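Beta-N-acetylhexosaminidase (Bacteroides fragilis, PDB 4PYS) probably hydrolyses terminal N-acetylhexosamine sugars from the non-reducing ends of glycans, using a TIM-barrel catalytic domain of glycoside hydrolase family 20. Local coordinates at residues Q144-I149 / G199-E204; E208-A213 / I218-E223; T385-Y388 / N392-L395. One frame throughout, in Å; residues are numbered along the deposited sequence.

Contact 1 (Q144-I149 / G199-E204); sequences QKVSTI and GFYSQE
The phenol hydroxyl of Y201 gives a short hydrogen bond, 2.5 Å from Y201 OH to Q144 O, aimed at a lone pair in the carbonyl plane with a C=O...donor angle of 131°. Q144 O lies in the plane of the Y201 ring, at its edge. The amide of Q144 folds back beside the hydroxyl because its chain turns about CB-CG (chi2 89°), which leaves Q144 OE1 3.6 Å from Y201 OH and the amide plane only 14° from that of the ring. The amide is bound elsewhere, OE1 to S139 OG and NE2 to D138 O, and this pair of bonds fixes its rotation. Both segments are approaches to helices of the TIM barrel: 144-149 follows strand 132-138 and opens helix 146-158, while 199-204 opens helix 203-214. The phenol therefore bridges the starts of two barrel helices. K145 is the N-cap residue of the first, its O accepting from I149 N. In the second, S202 caps a backbone N and its own N donates to E205 OE1, in the manner of a capping box. The rest of the contact is hydrocarbon. V146 reaches the ring edge with CG2, 4.4 Å from Y201 CD1 and near the ring plane. I149 comes from the opposite direction and meets the ring obliquely, CG1 4.1 Å from Y201 CE1, while its CD1 approaches Y201 OH to 3.7 Å. The Y201 ring also meets those of W166 and Y143, and its main chain is hydrogen-bonded to R175 and E177.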
loop_
_atom_site.group_PDB
_atom_site.type_symbol
_atom_site.label_atom_id
_atom_site.label_comp_id
_atom_site.label_asym_id
_atom_site.label_seq_id
_atom_site.Cartn_x
_atom_site.Cartn_y
_atom_site.Cartn_z
ATOM N N GLN A 144 -4.727 7.733 12.558
ATOM C CA GLN A 144 -3.468 7.289 13.146
ATOM C C GLN A 144 -2.487 8.447 13.143
ATOM O O GLN A 144 -2.409 9.196 12.156
ATOM C CB GLN A 144 -2.879 6.118 12.355
ATOM C CG GLN A 144 -3.801 4.906 12.266
ATOM C CD GLN A 144 -4.716 4.975 11.076
ATOM O OE1 GLN A 144 -4.490 5.762 10.157
ATOM N NE2 GLN A 144 -5.745 4.135 11.069
ATOM N N LYS A 145 -1.715 8.592 14.217
ATOM C CA LYS A 145 -0.743 9.685 14.251
ATOM C C LYS A 145 0.322 9.543 13.176
ATOM O O LYS A 145 0.530 8.458 12.627
ATOM C CB LYS A 145 -0.127 9.893 15.637
ATOM C CG LYS A 145 0.192 8.661 16.430
ATOM C CD LYS A 145 0.290 9.055 17.902
ATOM C CE LYS A 145 0.421 7.847 18.810
ATOM N NZ LYS A 145 1.813 7.326 18.860
ATOM N N VAL A 146 0.975 10.653 12.856
ATOM C CA VAL A 146 1.960 10.658 11.776
ATOM C C VAL A 146 3.048 9.607 11.989
ATOM O O VAL A 146 3.444 8.927 11.040
ATOM C CB VAL A 146 2.586 12.059 11.606
ATOM C CG1 VAL A 146 3.779 12.009 10.681
ATOM C CG2 VAL A 146 1.548 13.028 11.074
ATOM N N SER A 147 3.515 9.451 13.227
ATOM C CA SER A 147 4.566 8.455 13.488
ATOM C C SER A 147 4.088 7.034 13.190
ATOM O O SER A 147 4.885 6.158 12.851
ATOM C CB SER A 147 5.084 8.565 14.925
ATOM O OG SER A 147 4.046 8.367 15.865
ATOM N N THR A 148 2.782 6.808 13.311
ATOM C CA THR A 148 2.199 5.498 13.015
ATOM C C THR A 148 2.040 5.281 11.515
ATOM O O THR A 148 2.284 4.182 11.013
ATOM C CB THR A 148 0.864 5.294 13.757
ATOM O OG1 THR A 148 1.100 5.327 15.175
ATOM C CG2 THR A 148 0.222 3.959 13.385
ATOM N N ILE A 149 1.648 6.325 10.786
ATOM C CA ILE A 149 1.674 6.241 9.329
ATOM C C ILE A 149 3.094 5.896 8.867
ATOM O O ILE A 149 3.293 5.013 8.025
ATOM C CB ILE A 149 1.224 7.560 8.673
ATOM C CG1 ILE A 149 -0.191 7.948 9.132
ATOM C CG2 ILE A 149 1.306 7.450 7.141
ATOM C CD1 ILE A 149 -1.267 6.962 8.661
ATOM N N GLY A 199 -9.148 13.925 13.857
ATOM C CA GLY A 199 -7.863 14.443 13.421
ATOM C C GLY A 199 -7.650 14.329 11.929
ATOM O O GLY A 199 -8.326 13.544 11.264
ATOM N N PHE A 200 -6.699 15.096 11.401
ATOM C CA PHE A 200 -6.422 15.057 9.966
ATOM C C PHE A 200 -4.951 15.281 9.683
ATOM O O PHE A 200 -4.179 15.639 10.579
ATOM C CB PHE A 200 -7.259 16.105 9.227
ATOM C CG PHE A 200 -6.952 17.521 9.629
ATOM C CD1 PHE A 200 -7.543 18.075 10.753
ATOM C CD2 PHE A 200 -6.067 18.296 8.883
ATOM C CE1 PHE A 200 -7.270 19.390 11.135
ATOM C CE2 PHE A 200 -5.786 19.613 9.257
ATOM C CZ PHE A 200 -6.389 20.156 10.386
ATOM N N TYR A 201 -4.574 15.076 8.426
ATOM C CA TYR A 201 -3.210 15.290 7.973
ATOM C C TYR A 201 -3.152 16.613 7.213
ATOM O O TYR A 201 -3.823 16.789 6.192
ATOM C CB TYR A 201 -2.776 14.109 7.114
ATOM C CG TYR A 201 -3.030 12.820 7.865
ATOM C CD1 TYR A 201 -2.210 12.445 8.926
ATOM C CD2 TYR A 201 -4.133 12.024 7.570
ATOM C CE1 TYR A 201 -2.457 11.277 9.647
ATOM C CE2 TYR A 201 -4.397 10.856 8.291
ATOM C CZ TYR A 201 -3.553 10.491 9.331
ATOM O OH TYR A 201 -3.801 9.341 10.068
ATOM N N SER A 202 -2.386 17.559 7.745
ATOM C CA SER A 202 -2.246 18.868 7.111
ATOM C C SER A 202 -1.376 18.703 5.877
ATOM O O SER A 202 -0.720 17.674 5.712
ATOM C CB SER A 202 -1.575 19.850 8.061
ATOM O OG SER A 202 -0.245 19.440 8.310
ATOM N N GLN A 203 -1.351 19.708 5.006
ATOM C CA GLN A 203 -0.535 19.590 3.806
ATOM C C GLN A 203 0.950 19.485 4.165
ATOM O O GLN A 203 1.705 18.789 3.484
ATOM C CB GLN A 203 -0.845 20.735 2.828
ATOM C CG GLN A 203 -2.320 20.716 2.435
ATOM C CD GLN A 203 -2.621 21.388 1.106
ATOM O OE1 GLN A 203 -1.835 22.198 0.605
ATOM N NE2 GLN A 203 -3.776 21.054 0.528
ATOM N N GLU A 204 1.347 20.144 5.255
ATOM C CA GLU A 204 2.721 20.063 5.761
ATOM C C GLU A 204 3.084 18.649 6.204
ATOM O O GLU A 204 4.155 18.140 5.875
ATOM C CB GLU A 204 2.918 21.031 6.930
ATOM C CG GLU A 204 3.540 22.351 6.524
ATOM C CD GLU A 204 4.844 22.158 5.782
ATOM O OE1 GLU A 204 5.765 21.528 6.346
ATOM O OE2 GLU A 204 4.942 22.625 4.628
#

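Contact 2 (E208-A213 / I218-E223); sequences EIIGYA and ITVVPE
A213 turns its methyl straight at the strand, where CB sits 3.6 Å from V220 CG2 and 3.9 Å from I218 CB. V220 is the matching knob on the strand side: its CG2 points into the hollow between A213 and I210, three residues apart on the same face of the helix, and the I210 side of that hollow is closed by CD1, 3.7 Å from V220 CB. The turn about CB-CG1 of I210 (chi2 -66°) swings CD1 across V220, and the two side chains meet at a slant. The small A213 is consistent with the close approach here, and its CB also rests 3.3 Å from I218 O. I218 contributes mainly CB and the CG2 branch, while the end of its chain leads away. This is the return half of a beta-alpha-beta crossover of the TIM barrel: helix 203-214 packs on the outside of strand 219-223, the parallel neighbour of strand 163-170. The short connection between them is closed by I218 N giving a nearly straight bond to A213 O (3.0 Å, 165° at the hydrogen), with the donor well above the carbonyl plane. One water gives hydrogens to both I210 O, at 2.8 Å, and I218 O, at 3.0 Å, tying a helix carbonyl to a strand carbonyl. The side chains that touch are all saturated hydrocarbon, so side-chain specificity here probably rests on fit of shape, with the polar links left to main chain and water.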
loop_
_atom_site.group_PDB
_atom_site.type_symbol
_atom_site.label_atom_id
_atom_site.label_comp_id
_atom_site.label_asym_id
_atom_site.label_seq_id
_atom_site.Cartn_x
_atom_site.Cartn_y
_atom_site.Cartn_z
ATOM N N GLU A 208 5.846 15.882 4.699
ATOM C CA GLU A 208 6.778 15.112 5.531
ATOM C C GLU A 208 6.670 13.619 5.212
ATOM O O GLU A 208 7.675 12.932 5.030
ATOM C CB GLU A 208 6.487 15.359 7.019
ATOM C CG GLU A 208 7.379 14.574 7.987
ATOM C CD GLU A 208 7.002 14.772 9.451
ATOM O OE1 GLU A 208 6.027 15.503 9.734
ATOM O OE2 GLU A 208 7.683 14.191 10.323
ATOM N N ILE A 209 5.439 13.125 5.150
ATOM C CA ILE A 209 5.183 11.712 4.854
ATOM C C ILE A 209 5.662 11.305 3.465
ATOM O O ILE A 209 6.267 10.237 3.288
ATOM C CB ILE A 209 3.694 11.397 5.072
ATOM C CG1 ILE A 209 3.418 11.293 6.577
ATOM C CG2 ILE A 209 3.288 10.126 4.363
ATOM C CD1 ILE A 209 1.983 11.513 6.962
ATOM N N ILE A 210 5.420 12.160 2.474
ATOM C CA ILE A 210 5.894 11.877 1.120
ATOM C C ILE A 210 7.417 11.782 1.066
ATOM O O ILE A 210 7.965 10.917 0.383
ATOM C CB ILE A 210 5.420 12.963 0.121
ATOM C CG1 ILE A 210 3.905 12.907 -0.022
ATOM C CG2 ILE A 210 6.083 12.772 -1.246
ATOM C CD1 ILE A 210 3.432 11.633 -0.657
ATOM N N GLY A 211 8.098 12.677 1.781
ATOM C CA GLY A 211 9.550 12.672 1.803
ATOM C C GLY A 211 10.074 11.434 2.506
ATOM O O GLY A 211 11.023 10.793 2.043
ATOM N N TYR A 212 9.449 11.085 3.624
ATOM C CA TYR A 212 9.827 9.886 4.383
ATOM C C TYR A 212 9.685 8.633 3.529
ATOM O O TYR A 212 10.556 7.750 3.507
ATOM C CB TYR A 212 8.940 9.783 5.627
ATOM C CG TYR A 212 9.236 8.609 6.537
ATOM C CD1 TYR A 212 10.213 8.703 7.519
ATOM C CD2 TYR A 212 8.523 7.414 6.427
ATOM C CE1 TYR A 212 10.489 7.632 8.363
ATOM C CE2 TYR A 212 8.794 6.330 7.280
ATOM C CZ TYR A 212 9.772 6.458 8.240
ATOM O OH TYR A 212 10.050 5.401 9.083
ATOM N N ALA A 213 8.575 8.559 2.810
ATOM C CA ALA A 213 8.311 7.410 1.956
ATOM C C ALA A 213 9.326 7.334 0.819
ATOM O O ALA A 213 9.845 6.264 0.524
ATOM C CB ALA A 213 6.896 7.479 1.410
ATOM N N ILE A 218 9.068 4.107 -1.382
ATOM C CA ILE A 218 7.616 3.926 -1.344
ATOM C C ILE A 218 6.906 5.092 -2.017
ATOM O O ILE A 218 7.170 6.245 -1.688
ATOM C CB ILE A 218 7.108 3.820 0.109
ATOM C CG1 ILE A 218 7.655 2.552 0.769
ATOM C CG2 ILE A 218 5.582 3.809 0.140
ATOM C CD1 ILE A 218 7.277 1.268 0.029
ATOM N N THR A 219 6.013 4.784 -2.957
ATOM C CA THR A 219 5.156 5.792 -3.578
ATOM C C THR A 219 3.836 5.797 -2.819
ATOM O O THR A 219 3.236 4.744 -2.610
ATOM C CB THR A 219 4.916 5.452 -5.049
ATOM O OG1 THR A 219 6.161 5.554 -5.762
ATOM C CG2 THR A 219 3.885 6.397 -5.681
ATOM N N VAL A 220 3.397 6.968 -2.379
ATOM C CA VAL A 220 2.159 7.062 -1.598
ATOM C C VAL A 220 0.983 7.346 -2.531
ATOM O O VAL A 220 0.937 8.382 -3.178
ATOM C CB VAL A 220 2.246 8.160 -0.538
ATOM C CG1 VAL A 220 0.931 8.256 0.237
ATOM C CG2 VAL A 220 3.406 7.862 0.427
ATOM N N VAL A 221 0.051 6.402 -2.602
ATOM C CA VAL A 221 -1.107 6.498 -3.485
ATOM C C VAL A 221 -2.294 6.962 -2.643
ATOM O O VAL A 221 -2.795 6.214 -1.819
ATOM C CB VAL A 221 -1.427 5.133 -4.081
ATOM C CG1 VAL A 221 -2.640 5.215 -5.020
ATOM C CG2 VAL A 221 -0.221 4.603 -4.853
ATOM N N PRO A 222 -2.741 8.210 -2.840
ATOM C CA PRO A 222 -3.889 8.657 -2.042
ATOM C C PRO A 222 -5.195 8.106 -2.598
ATOM O O PRO A 222 -5.319 7.940 -3.822
ATOM C CB PRO A 222 -3.861 10.175 -2.235
ATOM C CG PRO A 222 -3.307 10.358 -3.626
ATOM C CD PRO A 222 -2.300 9.226 -3.814
ATOM N N GLU A 223 -6.158 7.839 -1.722
ATOM C CA GLU A 223 -7.511 7.512 -2.183
ATOM C C GLU A 223 -8.495 8.588 -1.721
ATOM O O GLU A 223 -8.657 8.823 -0.523
ATOM C CB GLU A 223 -7.974 6.152 -1.676
ATOM C CG GLU A 223 -9.369 5.757 -2.194
ATOM C CD GLU A 223 -9.839 4.408 -1.691
ATOM O OE1 GLU A 223 -9.010 3.623 -1.172
ATOM O OE2 GLU A 223 -11.045 4.106 -1.813
HETATM O O HOH W 1 6.925 9.277 -1.691
#

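Contact 3 (T385-Y388 / N392-L395); sequences TNYY and NFPL. With FMT (formic acid), chain J; FMT (formic acid), chain H.
The rings of Y387 and F393 meet edge against edge, each meeting atom lying near the plane of the other ring, with F393 CE2 4.0 Å from Y387 CE1 and the two side chains crossing at about a right angle. The contact belongs to the TIM-barrel domain, where a short segment from N386 follows barrel strand 381-383 and the loop after it folds back to lay F393 against it. One face of the Y387 ring carries Y388 CE1, set toward its rim, and on that same face lies the carbon of a bound formic acid. Y387 CB in turn sits 3.6 Å above the centre of the Y388 ring, so the tyrosines lean on each other across the cis peptide bond that joins them. F393 also meets N386 obliquely, CZ lying 3.8 Å from N386 CB. N386 CG stands between its own backbone N and carbonyl carbon (chi1 43°), which brings OD1 round to take a hydrogen bond from Y387 N (2.9 Å); OD1 also accepts from R364 N. N386 ND2 is held by N362 OD1 and by a second formic acid, whose carbon lies in the plane of the F393 ring at its edge. Both formic acids probably come from the crystallisation liquor. Y387 OH is hydrogen-bonded to A404 O, tying the ring's far end to the loop, while Y388 OH gives its hydrogen to O1 of the first formic acid at 2.8 Å. T385 OG1 donates to Y387 O over 2.6 Å, tilted 33° from the carbonyl plane.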
loop_
_atom_site.group_PDB
_atom_site.type_symbol
_atom_site.label_atom_id
_atom_site.label_comp_id
_atom_site.label_asym_id
_atom_site.label_seq_id
_atom_site.Cartn_x
_atom_site.Cartn_y
_atom_site.Cartn_z
ATOM N N THR A 385 -7.951 -9.229 -3.307
ATOM C CA THR A 385 -9.192 -9.886 -2.900
ATOM C C THR A 385 -9.304 -10.040 -1.391
ATOM O O THR A 385 -8.305 -10.305 -0.702
ATOM C CB THR A 385 -9.353 -11.252 -3.594
ATOM O OG1 THR A 385 -8.168 -12.031 -3.400
ATOM C CG2 THR A 385 -9.556 -11.056 -5.080
ATOM N N ASN A 386 -10.521 -9.865 -0.876
ATOM C CA ASN A 386 -10.745 -9.958 0.558
ATOM C C ASN A 386 -10.277 -11.285 1.139
ATOM O O ASN A 386 -9.525 -11.299 2.120
ATOM C CB ASN A 386 -12.199 -9.606 0.958
ATOM C CG ASN A 386 -13.259 -10.203 0.032
ATOM O OD1 ASN A 386 -13.025 -11.159 -0.711
ATOM N ND2 ASN A 386 -14.465 -9.635 0.101
ATOM N N TYR A 387 -10.700 -12.392 0.534
ATOM C CA TYR A 387 -9.968 -13.652 0.697
ATOM C C TYR A 387 -8.781 -13.572 -0.268
ATOM O O TYR A 387 -9.011 -13.539 -1.480
ATOM C CB TYR A 387 -10.825 -14.832 0.225
ATOM C CG TYR A 387 -11.985 -15.235 1.112
ATOM C CD1 TYR A 387 -12.289 -14.540 2.279
ATOM C CD2 TYR A 387 -12.765 -16.335 0.778
ATOM C CE1 TYR A 387 -13.363 -14.933 3.085
ATOM C CE2 TYR A 387 -13.826 -16.730 1.569
ATOM C CZ TYR A 387 -14.121 -16.029 2.717
ATOM O OH TYR A 387 -15.185 -16.441 3.492
ATOM N N TYR A 388 -7.529 -13.530 0.204
ATOM C CA TYR A 388 -7.148 -13.468 1.614
ATOM C C TYR A 388 -6.095 -12.385 1.808
ATOM O O TYR A 388 -5.002 -12.632 2.350
ATOM C CB TYR A 388 -6.554 -14.812 2.049
ATOM C CG TYR A 388 -7.569 -15.930 2.042
ATOM C CD1 TYR A 388 -8.633 -15.928 2.938
ATOM C CD2 TYR A 388 -7.457 -17.006 1.162
ATOM C CE1 TYR A 388 -9.569 -16.942 2.944
ATOM C CE2 TYR A 388 -8.391 -18.031 1.171
ATOM C CZ TYR A 388 -9.442 -17.996 2.068
ATOM O OH TYR A 388 -10.385 -19.010 2.087
ATOM N N ASN A 392 -7.660 -7.095 8.054
ATOM C CA ASN A 392 -8.644 -6.786 9.084
ATOM C C ASN A 392 -9.529 -7.988 9.433
ATOM O O ASN A 392 -10.170 -8.007 10.491
ATOM C CB ASN A 392 -9.508 -5.576 8.679
ATOM C CG ASN A 392 -10.032 -5.690 7.268
ATOM O OD1 ASN A 392 -9.255 -5.693 6.307
ATOM N ND2 ASN A 392 -11.355 -5.768 7.126
ATOM N N PHE A 393 -9.583 -8.992 8.561
ATOM C CA PHE A 393 -10.316 -10.210 8.908
ATOM C C PHE A 393 -9.481 -10.883 9.991
ATOM O O PHE A 393 -8.302 -11.178 9.768
ATOM C CB PHE A 393 -10.423 -11.174 7.717
ATOM C CG PHE A 393 -11.398 -10.739 6.643
ATOM C CD1 PHE A 393 -11.855 -9.426 6.571
ATOM C CD2 PHE A 393 -11.845 -11.656 5.697
ATOM C CE1 PHE A 393 -12.755 -9.034 5.566
ATOM C CE2 PHE A 393 -12.742 -11.279 4.694
ATOM C CZ PHE A 393 -13.198 -9.963 4.630
ATOM N N PRO A 394 -10.070 -11.111 11.166
ATOM C CA PRO A 394 -9.310 -11.739 12.254
ATOM C C PRO A 394 -9.207 -13.247 12.036
ATOM O O PRO A 394 -9.766 -13.742 11.065
ATOM C CB PRO A 394 -10.153 -11.425 13.489
ATOM C CG PRO A 394 -11.569 -11.302 12.965
ATOM C CD PRO A 394 -11.428 -10.706 11.581
ATOM N N LEU A 395 -8.491 -13.961 12.900
ATOM C CA LEU A 395 -8.395 -15.418 12.766
ATOM C C LEU A 395 -9.594 -16.137 13.384
ATOM O O LEU A 395 -9.871 -17.294 13.044
ATOM C CB LEU A 395 -7.101 -15.947 13.386
ATOM C CG LEU A 395 -5.862 -16.015 12.496
ATOM C CD1 LEU A 395 -5.297 -14.617 12.199
ATOM C CD2 LEU A 395 -4.819 -16.912 13.149
HETATM C C FMT J . -12.065 -19.271 4.586
HETATM O O1 FMT J . -12.720 -19.040 3.574
HETATM O O2 FMT J . -12.451 -19.011 5.728
HETATM C C FMT H . -15.024 -7.369 2.944
HETATM O O1 FMT H . -15.430 -8.239 2.178
HETATM O O2 FMT H . -15.391 -7.269 4.120
#

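All three contacts lie in the family 20 catalytic domain and follow one another along the chain. Contacts 1 and 2 are neighbours, their centres 12 Å apart, and share helix 203-214: contact 1 is at its start, contact 2 further on, where it packs on strand 219-223. They touch chiefly through I209, whose CD1 packs on I149 CG2 and V146 CG1 of helix 146-158. Contact 3 stands apart, its centre 26 Å from that of contact 1 and 25 Å from that of contact 2, beyond strand 381-383. Since 163-170, 219-223 and 381-383 are strands of one mixed sheet, the barrel itself links the three, two among its early helices and one in a later loop.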